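Local coordinates for YrdC-like domain-containing protein (Streptococcus mutans, PDB 3L7V) that is of undetermined function but belongs to the Sua5/YciO/YrdC family, may take part in tRNA modification and possibly binds double-stranded RNA, at residues A[48-51]-A[52-56]; A[73-76]-A[77-81]; A[226-229]-A[230-234]. One frame throughout, in Å; residues are numbered along the deposited sequence.

Contact 1 of 3, residues A[48-51]-A[52-56]; sequences EGFE and IVKGE
Phe50 and Lys54, one turn apart, carry a local i to i+4 contact on the last turns of helix 47-54, in the YrdC-like α/β fold, just before strand 59-64. Four successive backbone bonds document the helix: Ile52 N to Glu48 O, Val53 N to Gly49 O, Lys54 N to Phe50 O (2.9 Å, N-H...O angle 161°) and Gly55 N to Glu51 O. The last is bent further, at 143°, and Gly55 N also has a weak bond back to Ile52 O. Gly55, whose N-H is shared in this way, is also the first residue to leave helical phi/psi.

On one side of the helix, the ring of Phe50 and the aliphatic chain of Lys54 pass each other at a slant, with Phe50 CE1 4.0 Å from Lys54 CD. Lys54 sends CG out opposite its backbone N (chi1 -178°) and stays extended to the end; its CD touches the ring, and NZ runs on away from it to a salt bridge with Glu180. Phe50 and Val53 also rest on Met176, so this side faces helix 167-180. Glu51 bends at chi2 and brings OE1 to 4.3 Å from Lys54 CD. Glu51 OE1 lies 4.7 Å from Lys54 NZ, too far for an ion pair; Glu180 is the lysine's main partner, and Glu51 would add at most a weak pull. Glu51 OE2 lies in plane at the edge of the Phe50 ring.

Backbone oxygens receive the branched chains. Val53 CG1 lies 3.4 Å from Phe50 O. With its CG1 beside the backbone N, Ile52 turns that methylene back along the helix, so that Ile52 CG1 packs 3.4 Å from Glu48 O.

Contact 2 of 3, residues A[73-76]-A[77-81]; sequences SDKK and GLERK
Asp74 meets Gly77 at the start of helix 75-85, directly after strand 67-72. The carboxylate oxygen Asp74 OD1 accepts from Gly77 N at 2.8 Å, with an N-H...O angle of 150°. The chi1 of Asp74, 59°, sets CG between the backbone N and the carbonyl carbon, turning the carboxylate back over the first helical turn. The other oxygen, OD2, takes the N-H of Gly57, so two backbone donors from different parts of the chain hold the group and fix its rotation. The main chain of Asp74 adds a bond from Leu78 N to Asp74 O; Leu78 CG packs 3.5 Å from the same oxygen.

Lys75 comes next and faces Glu79 one turn on. Their backbones are joined by a nearly straight bond, Glu79 N to Lys75 O (2.9 Å, 169°). Above it the two chains pass obliquely: Lys75 CE comes 3.1 Å from Glu79 OE1, while Lys75 NZ stays 4.0 Å from that oxygen, beyond salt-bridge range. Bends at chi2 and chi4 of the lysine turn its ammonium elsewhere, to a salt bridge with Glu150 and a bond to Gly147 O, so Glu79 probably contributes only a general electrostatic pull.

Lys76 then meets Arg80 roughly at a right angle. Lys76 NZ approaches only the aliphatic Arg80 CG (4.2 Å), and Arg80 CG in turn lies 3.4 Å from Lys76 O, beside a weak backbone bond from Arg80 N. The two positive ends diverge, the guanidinium going to Asp212.

With Asp74 as N-cap and its carboxylate bonded to the third helical N-H, this is a classic side-chain N-cap, placed at a strand-to-helix junction of the YrdC-like α/β fold.

Contact 3 of 3, residues A[226-229]-A[230-234]; sequences PDKT and IETRY
Thr229 and Thr232 meet through their hydroxyl-bearing side chains across a single tight turn in the loop between helix 218-223 and strand 239-241. The two side chains lie oblique to one another. Thr232 OG1 accepts from Thr229 N at 2.8 Å in an almost straight bond (173°). A chi1 of 59° sets that oxygen between the backbone N and the carbonyl carbon of Thr232, from where it reaches back to the start of the turn. The hydroxyls are 3.1 Å apart, OG1 of Thr229 to OG1 of Thr232. Thr229 OG1 also takes a weak bond from Glu231 N.

Lys228 runs at about a right angle to Thr232, its CB 3.6 Å from Thr232 OG1, so an aliphatic stem flanks the hydroxyl. Further along, Lys228 crosses Tyr234 at a slant; NZ comes 4.2 Å from Tyr234 CE1. Arg233 brings its stem, not its charge, to the turn: CG packs 3.4 Å from Thr229 O, while the guanidinium leads away to a weak bond with Val66 O and a long, weak ion pair with Glu235.

The same Thr229 O gathers two backbone donors, Arg233 N at 2.9 Å and, weakly, Thr232 N. Ile230 and Glu231 both have helical phi/psi, as in a type I β-turn, and the i to i+4 bond extends it to one α-turn. The strong Thr232 OG1 bond resembles the reciprocal half of a capping box, and the weak Glu231 N bond to Thr229 OG1 an ST turn: a helix-like start that stops after one turn, on the protein's surface.

Contacts 1 and 2 are neighbours: their centres lie 13 Å apart, and the end of helix 47-54 meets the beginning of helix 75-85. Val53 O and Ser73 OG, 3.0 Å apart, probably share a hydrogen bond, and Glu56 CA packs 3.7 Å from Asp74 OD2, so a helix end and an N-cap sit together on the same side of the chain's centre. Contact 3 is remote, its centre 33 Å from either, with nearest atoms about 22 Å from contact 1 and about 19 Å from contact 2. Bound sulfates, probably from the crystallisation liquor, lie about 3 Å from the side chain of Glu48 in contact 1 and about 5 Å from that of Arg233 in contact 3; neither establishes a functional site.

Contact 1 of 3, residues A[48-51]-A[52-56]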
# COMPACT_ATOMS: atom_id res chain seq x y z
N GLU A 48 10.89 -11.33 14.59
CA GLU A 48 11.57 -10.15 15.13
C GLU A 48 10.89 -8.85 14.63
O GLU A 48 10.61 -7.95 15.43
CB GLU A 48 13.06 -10.20 14.77
CG GLU A 48 13.93 -9.20 15.53
CD GLU A 48 15.44 -9.48 15.41
OE1 GLU A 48 15.84 -10.44 14.71
OE2 GLU A 48 16.23 -8.73 16.02
N GLY A 49 10.62 -8.78 13.33
CA GLY A 49 9.94 -7.64 12.73
C GLY A 49 8.53 -7.41 13.26
O GLY A 49 8.12 -6.27 13.50
N PHE A 50 7.79 -8.51 13.43
CA PHE A 50 6.46 -8.48 14.05
C PHE A 50 6.47 -7.87 15.47
O PHE A 50 5.70 -6.94 15.76
CB PHE A 50 5.87 -9.89 14.07
CG PHE A 50 4.53 -10.00 14.76
CD1 PHE A 50 4.45 -10.38 16.09
CD2 PHE A 50 3.35 -9.77 14.06
CE1 PHE A 50 3.21 -10.51 16.73
CE2 PHE A 50 2.12 -9.88 14.68
CZ PHE A 50 2.05 -10.25 16.02
N GLU A 51 7.33 -8.39 16.35
CA GLU A 51 7.39 -7.91 17.74
C GLU A 51 7.75 -6.43 17.82
O GLU A 51 7.24 -5.71 18.68
CB GLU A 51 8.36 -8.76 18.58
CG GLU A 51 7.98 -10.24 18.70
CD GLU A 51 6.67 -10.48 19.49
OE1 GLU A 51 6.34 -9.68 20.38
OE2 GLU A 51 5.99 -11.50 19.21
N ILE A 52 8.62 -5.97 16.93
CA ILE A 52 8.99 -4.55 16.88
C ILE A 52 7.82 -3.63 16.48
O ILE A 52 7.60 -2.60 17.11
CB ILE A 52 10.23 -4.29 15.99
CG1 ILE A 52 11.47 -4.87 16.67
CG2 ILE A 52 10.41 -2.78 15.73
CD1 ILE A 52 12.71 -4.79 15.85
N VAL A 53 7.06 -4.02 15.46
CA VAL A 53 5.96 -3.19 14.99
C VAL A 53 4.75 -3.26 15.94
O VAL A 53 3.99 -2.29 16.11
CB VAL A 53 5.59 -3.51 13.51
CG1 VAL A 53 4.71 -4.74 13.40
CG2 VAL A 53 4.93 -2.32 12.86
N LYS A 54 4.59 -4.40 16.59
CA LYS A 54 3.60 -4.55 17.65
C LYS A 54 3.87 -3.61 18.85
O LYS A 54 2.93 -3.09 19.45
CB LYS A 54 3.56 -6.01 18.09
CG LYS A 54 2.53 -6.30 19.16
CD LYS A 54 2.58 -7.77 19.54
CE LYS A 54 1.71 -8.04 20.75
NZ LYS A 54 1.71 -9.49 21.07
N GLY A 55 5.14 -3.37 19.18
CA GLY A 55 5.50 -2.45 20.25
C GLY A 55 5.25 -0.97 19.96
O GLY A 55 5.39 -0.51 18.81
N GLU A 56 4.90 -0.20 20.99
CA GLU A 56 4.59 1.23 20.85
C GLU A 56 5.68 2.01 20.12
O GLU A 56 6.83 2.01 20.54
CB GLU A 56 4.34 1.85 22.24
CG GLU A 56 3.85 3.32 22.24
CD GLU A 56 3.69 3.89 23.65
OE1 GLU A 56 3.33 5.08 23.79
OE2 GLU A 56 3.93 3.16 24.63

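Contact 2 of 3, residues A[73-76]-A[77-81]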
# COMPACT_ATOMS: atom_id res chain seq x y z
N SER A 73 2.73 1.07 12.77
CA SER A 73 1.34 0.79 13.14
C SER A 73 0.68 1.78 14.13
O SER A 73 -0.43 1.52 14.60
CB SER A 73 1.18 -0.66 13.61
OG SER A 73 1.72 -0.83 14.91
N ASP A 74 1.32 2.91 14.43
CA ASP A 74 0.68 3.93 15.25
C ASP A 74 1.14 5.36 14.95
O ASP A 74 2.05 5.59 14.16
CB ASP A 74 0.84 3.62 16.74
CG ASP A 74 2.29 3.51 17.17
OD1 ASP A 74 3.17 4.08 16.48
OD2 ASP A 74 2.55 2.84 18.19
N LYS A 75 0.49 6.33 15.59
CA LYS A 75 0.82 7.75 15.38
C LYS A 75 2.29 8.10 15.71
O LYS A 75 2.96 8.80 14.94
CB LYS A 75 -0.15 8.63 16.18
CG LYS A 75 0.14 10.13 16.11
CD LYS A 75 -0.23 10.70 14.77
CE LYS A 75 -0.12 12.23 14.77
NZ LYS A 75 -1.21 12.90 15.54
N LYS A 76 2.78 7.63 16.86
CA LYS A 76 4.19 7.82 17.24
C LYS A 76 5.19 7.29 16.19
O LYS A 76 6.23 7.90 15.95
CB LYS A 76 4.49 7.18 18.60
CG LYS A 76 4.68 8.16 19.73
CD LYS A 76 6.11 8.71 19.75
CE LYS A 76 6.32 9.79 18.69
NZ LYS A 76 7.75 10.15 18.50
N GLY A 77 4.86 6.15 15.57
CA GLY A 77 5.70 5.60 14.52
C GLY A 77 5.60 6.40 13.23
O GLY A 77 6.58 6.54 12.50
N LEU A 78 4.40 6.93 12.95
CA LEU A 78 4.15 7.73 11.75
C LEU A 78 4.90 9.05 11.77
O LEU A 78 5.46 9.46 10.76
CB LEU A 78 2.65 7.97 11.54
CG LEU A 78 1.87 6.83 10.90
CD1 LEU A 78 0.39 6.89 11.24
CD2 LEU A 78 2.10 6.82 9.38
N GLU A 79 4.91 9.72 12.93
CA GLU A 79 5.73 10.92 13.11
C GLU A 79 7.21 10.67 12.78
O GLU A 79 7.85 11.47 12.11
CB GLU A 79 5.61 11.46 14.54
CG GLU A 79 4.21 11.86 14.95
CD GLU A 79 3.78 13.20 14.40
OE1 GLU A 79 2.68 13.67 14.76
OE2 GLU A 79 4.55 13.79 13.61
N ARG A 80 7.75 9.56 13.28
CA ARG A 80 9.13 9.20 13.00
C ARG A 80 9.36 9.03 11.49
O ARG A 80 10.39 9.43 10.96
CB ARG A 80 9.55 7.94 13.80
CG ARG A 80 9.56 8.13 15.35
CD ARG A 80 9.75 6.80 16.13
NE ARG A 80 11.11 6.25 16.01
CZ ARG A 80 11.46 4.99 16.26
NH1 ARG A 80 10.56 4.09 16.62
NH2 ARG A 80 12.73 4.61 16.11
N LYS A 81 8.39 8.46 10.78
CA LYS A 81 8.53 8.19 9.35
C LYS A 81 8.60 9.47 8.53
O LYS A 81 9.50 9.64 7.72
CB LYS A 81 7.39 7.32 8.81
CG LYS A 81 7.80 6.53 7.59
CD LYS A 81 6.72 6.48 6.55
CE LYS A 81 5.49 5.78 7.05
NZ LYS A 81 4.34 6.22 6.25

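Contact 3 of 3, residues A[226-229]-A[230-234]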
# COMPACT_ATOMS: atom_id res chain seq x y z
N PRO A 226 13.23 -10.19 -14.11
CA PRO A 226 14.48 -10.73 -14.68
C PRO A 226 14.71 -10.29 -16.13
O PRO A 226 15.82 -10.38 -16.64
CB PRO A 226 14.27 -12.26 -14.64
CG PRO A 226 12.97 -12.49 -13.93
CD PRO A 226 12.18 -11.22 -13.99
N ASP A 227 13.66 -9.82 -16.78
CA ASP A 227 13.75 -9.42 -18.18
C ASP A 227 14.08 -7.93 -18.33
O ASP A 227 14.13 -7.42 -19.45
CB ASP A 227 12.43 -9.73 -18.89
CG ASP A 227 11.23 -9.08 -18.21
OD1 ASP A 227 10.54 -8.28 -18.88
OD2 ASP A 227 10.99 -9.36 -17.01
N LYS A 228 14.29 -7.23 -17.22
CA LYS A 228 14.57 -5.80 -17.28
C LYS A 228 16.00 -5.49 -16.86
O LYS A 228 16.72 -6.37 -16.40
CB LYS A 228 13.59 -5.01 -16.41
CG LYS A 228 12.14 -5.12 -16.88
CD LYS A 228 12.02 -4.73 -18.35
CE LYS A 228 10.62 -4.99 -18.90
NZ LYS A 228 9.65 -3.92 -18.54
N THR A 229 16.40 -4.23 -17.04
CA THR A 229 17.67 -3.74 -16.53
C THR A 229 17.38 -2.68 -15.49
O THR A 229 16.22 -2.32 -15.28
CB THR A 229 18.51 -3.07 -17.62
OG1 THR A 229 17.94 -1.79 -17.93
CG2 THR A 229 18.56 -3.93 -18.88
N ILE A 230 18.42 -2.16 -14.85
CA ILE A 230 18.23 -1.15 -13.81
C ILE A 230 17.58 0.12 -14.37
O ILE A 230 16.83 0.81 -13.66
CB ILE A 230 19.54 -0.84 -13.04
CG1 ILE A 230 19.32 0.30 -12.04
CG2 ILE A 230 20.67 -0.50 -14.00
CD1 ILE A 230 20.44 0.47 -11.04
N GLU A 231 17.84 0.42 -15.64
CA GLU A 231 17.20 1.56 -16.30
C GLU A 231 15.75 1.30 -16.74
O GLU A 231 14.95 2.23 -16.79
CB GLU A 231 18.02 2.03 -17.52
CG GLU A 231 19.30 2.79 -17.21
CD GLU A 231 19.90 3.47 -18.44
OE1 GLU A 231 19.75 2.94 -19.56
OE2 GLU A 231 20.52 4.55 -18.29
N THR A 232 15.41 0.05 -17.04
CA THR A 232 14.10 -0.26 -17.60
C THR A 232 13.09 -0.90 -16.64
O THR A 232 11.92 -1.03 -16.99
CB THR A 232 14.22 -1.13 -18.86
OG1 THR A 232 14.91 -2.36 -18.54
CG2 THR A 232 14.99 -0.39 -19.94
N ARG A 233 13.53 -1.28 -15.44
CA ARG A 233 12.63 -1.87 -14.45
C ARG A 233 11.69 -0.81 -13.87
O ARG A 233 12.08 0.35 -13.71
CB ARG A 233 13.43 -2.48 -13.30
CG ARG A 233 14.29 -1.47 -12.55
CD ARG A 233 15.17 -2.11 -11.47
NE ARG A 233 14.37 -2.65 -10.36
CZ ARG A 233 13.91 -1.92 -9.36
NH1 ARG A 233 14.15 -0.62 -9.32
NH2 ARG A 233 13.19 -2.49 -8.39
N TYR A 234 10.46 -1.21 -13.54
CA TYR A 234 9.54 -0.38 -12.76
C TYR A 234 10.01 -0.18 -11.30
O TYR A 234 10.54 -1.11 -10.67
CB TYR A 234 8.14 -1.00 -12.77
CG TYR A 234 7.46 -0.95 -14.12
CD1 TYR A 234 7.38 -2.08 -14.92
CD2 TYR A 234 6.92 0.23 -14.60
CE1 TYR A 234 6.75 -2.04 -16.16
CE2 TYR A 234 6.30 0.29 -15.85
CZ TYR A 234 6.22 -0.84 -16.61
OH TYR A 234 5.61 -0.78 -17.84